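Local coordinates for protein 2-hydroxyisobutyryl-CoA synthetase (Aquincola tertiaricarbonis, PDB 6HDY) that belongs to the ANL superfamily of AMP-binding enzymes, its large N-terminal part joined to a smaller C-terminal domain of the AMP-binding family, at residues E412-E421 with R449-I460. Numbering follows the deposited sequence.
Sequences ELLLRVEPSE and RAKVELVAPNSI
Val417 and Val452 mesh on one face of two parallel strands, 413-419 and 450-454, with Val452 CG1 set against Val417 CG2 at 3.8 Å. Here Leu413, Leu415, Val417 and Leu454 between them meet helices 383-391 and 428-446; the small Ala450 lies beside the bulkier Leu413. Six backbone hydrogen bonds zip the pair, from Leu413 N to Arg449 O at one end to Val455 N to Val417 O at the other, the last longer than the rest, with Val455 N above the carbonyl plane of Val417. On the other face, under helix 474-486, Leu414 CD2 rests along the extended Lys451 chain, 3.8 Å from its CB. Arg416, bent at chi3 (89°), forms a salt bridge with Glu453 OE2, NE donating at 2.7 Å and NH2 weakly, while Val455 CG1 lies over one guanidinium face. Beyond the strands comes a type II turn, Ala456 to Ser459; the Glu418 carboxylate sits against its second half and the next residue: OE2 accepts from Ile460 N (2.9 Å) and OE1, more weakly, from Asn458 N. Pro457 wedges between Pro419 and Glu421, whose OE1 takes Asn458 ND2 from above the carboxylate plane. The buried Glu418 carboxylate, also salt-bridged to Arg462, probably remains ionised while fixing the turn.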
ATOM      1  N   GLU A 412      -4.125   5.636  42.425  1.00 61.17           N
ATOM      2  CA  GLU A 412      -3.071   4.702  42.023  1.00 57.96           C
ATOM      3  C   GLU A 412      -3.099   4.433  40.519  1.00 56.39           C
ATOM      4  O   GLU A 412      -4.113   4.648  39.852  1.00 55.22           O
ATOM      5  CB  GLU A 412      -3.166   3.348  42.786  1.00 59.13           C
ATOM      6  CG  GLU A 412      -3.700   3.398  44.219  1.00 75.42           C
ATOM      7  CD  GLU A 412      -4.999   2.640  44.426  1.00 94.09           C
ATOM      8  OE1 GLU A 412      -6.037   3.049  43.854  1.00 65.33           O
ATOM      9  OE2 GLU A 412      -4.970   1.617  45.149  1.00 96.17           O
ATOM     10  N   LEU A 413      -1.983   3.908  40.010  1.00 50.33           N
ATOM     11  CA  LEU A 413      -1.795   3.517  38.630  1.00 46.65           C
ATOM     12  C   LEU A 413      -2.085   2.018  38.478  1.00 50.74           C
ATOM     13  O   LEU A 413      -1.445   1.215  39.139  1.00 51.46           O
ATOM     14  CB  LEU A 413      -0.357   3.847  38.196  1.00 45.54           C
ATOM     15  CG  LEU A 413       0.068   3.394  36.778  1.00 45.98           C
ATOM     16  CD1 LEU A 413      -0.790   4.040  35.695  1.00 43.30           C
ATOM     17  CD2 LEU A 413       1.528   3.694  36.534  1.00 47.03           C
ATOM     18  N   LEU A 414      -3.052   1.649  37.612  1.00 45.74           N
ATOM     19  CA  LEU A 414      -3.394   0.248  37.358  1.00 43.40           C
ATOM     20  C   LEU A 414      -2.685  -0.206  36.077  1.00 44.74           C
ATOM     21  O   LEU A 414      -2.874   0.400  35.009  1.00 42.19           O
ATOM     22  CB  LEU A 414      -4.925   0.007  37.257  1.00 43.45           C
ATOM     23  CG  LEU A 414      -5.830   0.427  38.434  1.00 50.74           C
ATOM     24  CD1 LEU A 414      -7.267   0.050  38.159  1.00 51.30           C
ATOM     25  CD2 LEU A 414      -5.388  -0.201  39.758  1.00 53.82           C
ATOM     26  N   LEU A 415      -1.854  -1.262  36.192  1.00 40.58           N
ATOM     27  CA  LEU A 415      -1.104  -1.814  35.057  1.00 38.63           C
ATOM     28  C   LEU A 415      -1.373  -3.300  34.883  1.00 41.62           C
ATOM     29  O   LEU A 415      -1.490  -4.018  35.873  1.00 42.21           O
ATOM     30  CB  LEU A 415       0.413  -1.572  35.214  1.00 38.54           C
ATOM     31  CG  LEU A 415       0.930  -0.118  35.334  1.00 42.93           C
ATOM     32  CD1 LEU A 415       2.443  -0.102  35.589  1.00 41.98           C
ATOM     33  CD2 LEU A 415       0.618   0.711  34.048  1.00 43.62           C
ATOM     34  N   ARG A 416      -1.523  -3.744  33.623  1.00 36.95           N
ATOM     35  CA  ARG A 416      -1.680  -5.145  33.229  1.00 36.57           C
ATOM     36  C   ARG A 416      -0.372  -5.400  32.499  1.00 41.19           C
ATOM     37  O   ARG A 416      -0.143  -4.810  31.442  1.00 40.45           O
ATOM     38  CB  ARG A 416      -2.893  -5.385  32.298  1.00 37.76           C
ATOM     39  CG  ARG A 416      -4.266  -5.055  32.926  1.00 50.37           C
ATOM     40  CD  ARG A 416      -5.398  -5.685  32.120  1.00 57.28           C
ATOM     41  NE  ARG A 416      -5.679  -7.035  32.613  1.00 67.10           N
ATOM     42  CZ  ARG A 416      -6.296  -8.001  31.936  1.00 83.66           C
ATOM     43  NH1 ARG A 416      -6.712  -7.792  30.690  1.00 63.99           N
ATOM     44  NH2 ARG A 416      -6.489  -9.192  32.495  1.00 72.53           N
ATOM     45  N   VAL A 417       0.542  -6.172  33.120  1.00 37.68           N
ATOM     46  CA  VAL A 417       1.879  -6.392  32.568  1.00 37.53           C
ATOM     47  C   VAL A 417       2.152  -7.866  32.224  1.00 42.57           C
ATOM     48  O   VAL A 417       1.862  -8.771  33.014  1.00 41.66           O
ATOM     49  CB  VAL A 417       2.972  -5.802  33.512  1.00 41.24           C
ATOM     50  CG1 VAL A 417       4.378  -6.035  32.974  1.00 41.51           C
ATOM     51  CG2 VAL A 417       2.743  -4.313  33.774  1.00 40.33           C
ATOM     52  N   GLU A 418       2.722  -8.088  31.042  1.00 39.09           N
ATOM     53  CA  GLU A 418       3.134  -9.413  30.618  1.00 39.80           C
ATOM     54  C   GLU A 418       4.532  -9.727  31.176  1.00 44.43           C
ATOM     55  O   GLU A 418       5.447  -8.920  30.991  1.00 44.71           O
ATOM     56  CB  GLU A 418       3.212  -9.500  29.079  1.00 40.82           C
ATOM     57  CG  GLU A 418       2.070 -10.248  28.420  1.00 44.83           C
ATOM     58  CD  GLU A 418       2.199 -10.395  26.919  1.00 51.85           C
ATOM     59  OE1 GLU A 418       3.318 -10.701  26.444  1.00 50.08           O
ATOM     60  OE2 GLU A 418       1.164 -10.287  26.222  1.00 45.26           O
ATOM     61  N   PRO A 419       4.731 -10.895  31.828  1.00 40.44           N
ATOM     62  CA  PRO A 419       6.106 -11.323  32.165  1.00 41.53           C
ATOM     63  C   PRO A 419       6.687 -12.062  30.934  1.00 45.93           C
ATOM     64  O   PRO A 419       5.933 -12.436  30.026  1.00 43.88           O
ATOM     65  CB  PRO A 419       5.877 -12.331  33.284  1.00 44.35           C
ATOM     66  CG  PRO A 419       4.551 -12.974  32.914  1.00 48.71           C
ATOM     67  CD  PRO A 419       3.741 -11.951  32.150  1.00 42.09           C
ATOM     68  N   SER A 420       7.998 -12.330  30.914  1.00 44.86           N
ATOM     69  CA  SER A 420       8.595 -13.105  29.821  1.00 45.04           C
ATOM     70  C   SER A 420       8.251 -14.600  29.991  1.00 48.71           C
ATOM     71  O   SER A 420       7.905 -15.038  31.104  1.00 46.79           O
ATOM     72  CB  SER A 420      10.108 -12.916  29.779  1.00 48.44           C
ATOM     73  OG  SER A 420      10.722 -13.390  30.964  1.00 64.70           O
ATOM     74  N   GLU A 421       8.316 -15.367  28.882  1.00 45.12           N
ATOM     75  CA  GLU A 421       8.056 -16.812  28.909  1.00 48.16           C
ATOM     76  C   GLU A 421       9.006 -17.561  29.894  1.00 54.09           C
ATOM     77  O   GLU A 421       8.559 -18.504  30.564  1.00 52.96           O
ATOM     78  CB  GLU A 421       8.151 -17.421  27.505  1.00 51.21           C
ATOM     79  CG  GLU A 421       6.941 -17.107  26.644  1.00 64.55           C
ATOM     80  CD  GLU A 421       7.172 -17.306  25.163  1.00 95.57           C
ATOM     81  OE1 GLU A 421       7.371 -16.296  24.450  1.00101.86           O
ATOM     82  OE2 GLU A 421       7.176 -18.477  24.718  1.00 94.85           O
ATOM     83  N   ARG A 449       1.829   5.291  43.396  1.00 66.06           N
ATOM     84  CA  ARG A 449       1.483   3.902  43.713  1.00 64.84           C
ATOM     85  C   ARG A 449       1.060   3.203  42.418  1.00 64.79           C
ATOM     86  O   ARG A 449       0.259   3.749  41.655  1.00 62.92           O
ATOM     87  CB  ARG A 449       0.369   3.829  44.798  1.00 68.53           C
ATOM     88  CG  ARG A 449      -0.245   2.432  45.053  1.00 81.59           C
ATOM     89  CD  ARG A 449       0.593   1.497  45.922  1.00 95.40           C
ATOM     90  NE  ARG A 449       0.045   0.136  45.931  1.00101.86           N
ATOM     91  CZ  ARG A 449       0.676  -0.944  45.472  1.00112.52           C
ATOM     92  NH1 ARG A 449       1.902  -0.842  44.969  1.00 99.65           N
ATOM     93  NH2 ARG A 449       0.090  -2.132  45.518  1.00 94.38           N
ATOM     94  N   ALA A 450       1.651   2.031  42.145  1.00 59.54           N
ATOM     95  CA  ALA A 450       1.342   1.283  40.942  1.00 56.30           C
ATOM     96  C   ALA A 450       0.927  -0.145  41.264  1.00 59.46           C
ATOM     97  O   ALA A 450       1.732  -0.916  41.784  1.00 61.08           O
ATOM     98  CB  ALA A 450       2.529   1.299  39.993  1.00 56.25           C
ATOM     99  N   LYS A 451      -0.346  -0.477  41.002  1.00 52.98           N
ATOM    100  CA  LYS A 451      -0.898  -1.820  41.146  1.00 51.34           C
ATOM    101  C   LYS A 451      -0.647  -2.570  39.817  1.00 51.84           C
ATOM    102  O   LYS A 451      -1.027  -2.075  38.751  1.00 50.85           O
ATOM    103  CB  LYS A 451      -2.396  -1.767  41.446  1.00 53.84           C
ATOM    104  CG  LYS A 451      -2.730  -1.590  42.917  1.00 67.90           C
ATOM    105  CD  LYS A 451      -4.240  -1.609  43.146  1.00 76.45           C
ATOM    106  CE  LYS A 451      -4.593  -1.741  44.612  1.00 87.90           C
ATOM    107  NZ  LYS A 451      -6.056  -1.643  44.832  1.00 90.77           N
ATOM    108  N   VAL A 452       0.019  -3.740  39.882  1.00 46.30           N
ATOM    109  CA  VAL A 452       0.330  -4.570  38.718  1.00 43.88           C
ATOM    110  C   VAL A 452      -0.456  -5.882  38.751  1.00 49.01           C
ATOM    111  O   VAL A 452      -0.411  -6.607  39.734  1.00 49.61           O
ATOM    112  CB  VAL A 452       1.856  -4.836  38.555  1.00 47.59           C
ATOM    113  CG1 VAL A 452       2.153  -5.694  37.316  1.00 46.10           C
ATOM    114  CG2 VAL A 452       2.659  -3.538  38.503  1.00 47.69           C
ATOM    115  N   GLU A 453      -1.150  -6.189  37.664  1.00 45.94           N
ATOM    116  CA  GLU A 453      -1.808  -7.475  37.471  1.00 46.61           C
ATOM    117  C   GLU A 453      -1.003  -8.149  36.341  1.00 49.13           C
ATOM    118  O   GLU A 453      -0.785  -7.515  35.304  1.00 46.84           O
ATOM    119  CB  GLU A 453      -3.280  -7.308  37.032  1.00 48.19           C
ATOM    120  CG  GLU A 453      -4.014  -8.642  36.924  1.00 60.75           C
ATOM    121  CD  GLU A 453      -5.191  -8.737  35.968  1.00 79.93           C
ATOM    122  OE1 GLU A 453      -5.897  -9.771  36.003  1.00 89.30           O
ATOM    123  OE2 GLU A 453      -5.398  -7.798  35.169  1.00 59.30           O
ATOM    124  N   LEU A 454      -0.529  -9.393  36.549  1.00 45.91           N
ATOM    125  CA  LEU A 454       0.182 -10.087  35.476  1.00 45.50           C
ATOM    126  C   LEU A 454      -0.824 -10.787  34.591  1.00 49.44           C
ATOM    127  O   LEU A 454      -1.818 -11.340  35.085  1.00 51.22           O
ATOM    128  CB  LEU A 454       1.182 -11.151  35.983  1.00 47.29           C
ATOM    129  CG  LEU A 454       2.450 -10.703  36.710  1.00 51.81           C
ATOM    130  CD1 LEU A 454       3.252 -11.907  37.148  1.00 53.09           C
ATOM    131  CD2 LEU A 454       3.304  -9.779  35.849  1.00 51.51           C
ATOM    132  N   VAL A 455      -0.554 -10.781  33.278  1.00 42.79           N
ATOM    133  CA  VAL A 455      -1.341 -11.505  32.287  1.00 41.80           C
ATOM    134  C   VAL A 455      -0.416 -12.575  31.669  1.00 45.33           C
ATOM    135  O   VAL A 455       0.806 -12.492  31.814  1.00 43.06           O
ATOM    136  CB  VAL A 455      -2.033 -10.614  31.216  1.00 44.37           C
ATOM    137  CG1 VAL A 455      -3.119  -9.733  31.834  1.00 43.77           C
ATOM    138  CG2 VAL A 455      -1.026  -9.792  30.403  1.00 42.27           C
ATOM    139  N   ALA A 456      -1.009 -13.573  30.995  1.00 43.71           N
ATOM    140  CA  ALA A 456      -0.294 -14.669  30.367  1.00 45.38           C
ATOM    141  C   ALA A 456       0.679 -14.154  29.302  1.00 50.27           C
ATOM    142  O   ALA A 456       0.343 -13.216  28.590  1.00 49.15           O
ATOM    143  CB  ALA A 456      -1.290 -15.636  29.730  1.00 47.95           C
ATOM    144  N   PRO A 457       1.891 -14.735  29.158  1.00 47.84           N
ATOM    145  CA  PRO A 457       2.786 -14.284  28.074  1.00 45.82           C
ATOM    146  C   PRO A 457       2.108 -14.338  26.689  1.00 48.52           C
ATOM    147  O   PRO A 457       1.327 -15.250  26.411  1.00 49.13           O
ATOM    148  CB  PRO A 457       3.958 -15.282  28.171  1.00 49.13           C
ATOM    149  CG  PRO A 457       3.936 -15.740  29.588  1.00 53.63           C
ATOM    150  CD  PRO A 457       2.496 -15.855  29.923  1.00 49.37           C
ATOM    151  N   ASN A 458       2.369 -13.325  25.841  1.00 44.12           N
ATOM    152  CA  ASN A 458       1.839 -13.185  24.470  1.00 44.26           C
ATOM    153  C   ASN A 458       0.286 -13.121  24.383  1.00 49.29           C
ATOM    154  O   ASN A 458      -0.278 -13.360  23.310  1.00 50.49           O
ATOM    155  CB  ASN A 458       2.415 -14.274  23.528  1.00 48.35           C
ATOM    156  CG  ASN A 458       3.905 -14.495  23.700  1.00 71.34           C
ATOM    157  OD1 ASN A 458       4.709 -13.555  23.639  1.00 71.30           O
ATOM    158  ND2 ASN A 458       4.305 -15.734  23.981  1.00 60.77           N
ATOM    159  N   SER A 459      -0.394 -12.762  25.492  1.00 44.60           N
ATOM    160  CA  SER A 459      -1.849 -12.639  25.521  1.00 43.76           C
ATOM    161  C   SER A 459      -2.303 -11.265  24.983  1.00 47.85           C
ATOM    162  O   SER A 459      -3.359 -11.178  24.354  1.00 48.49           O
ATOM    163  CB  SER A 459      -2.384 -12.859  26.931  1.00 43.76           C
ATOM    164  OG  SER A 459      -1.870 -11.911  27.851  1.00 43.15           O
ATOM    165  N   ILE A 460      -1.530 -10.193  25.272  1.00 42.52           N
ATOM    166  CA  ILE A 460      -1.843  -8.830  24.830  1.00 40.38           C
ATOM    167  C   ILE A 460      -1.589  -8.709  23.310  1.00 45.91           C
ATOM    168  O   ILE A 460      -0.526  -9.112  22.825  1.00 45.56           O
ATOM    169  CB  ILE A 460      -1.107  -7.720  25.657  1.00 40.63           C
ATOM    170  CG1 ILE A 460      -1.486  -7.766  27.162  1.00 39.18           C
ATOM    171  CG2 ILE A 460      -1.372  -6.309  25.064  1.00 38.84           C
ATOM    172  CD1 ILE A 460      -0.556  -6.903  28.145  1.00 33.61           C
TER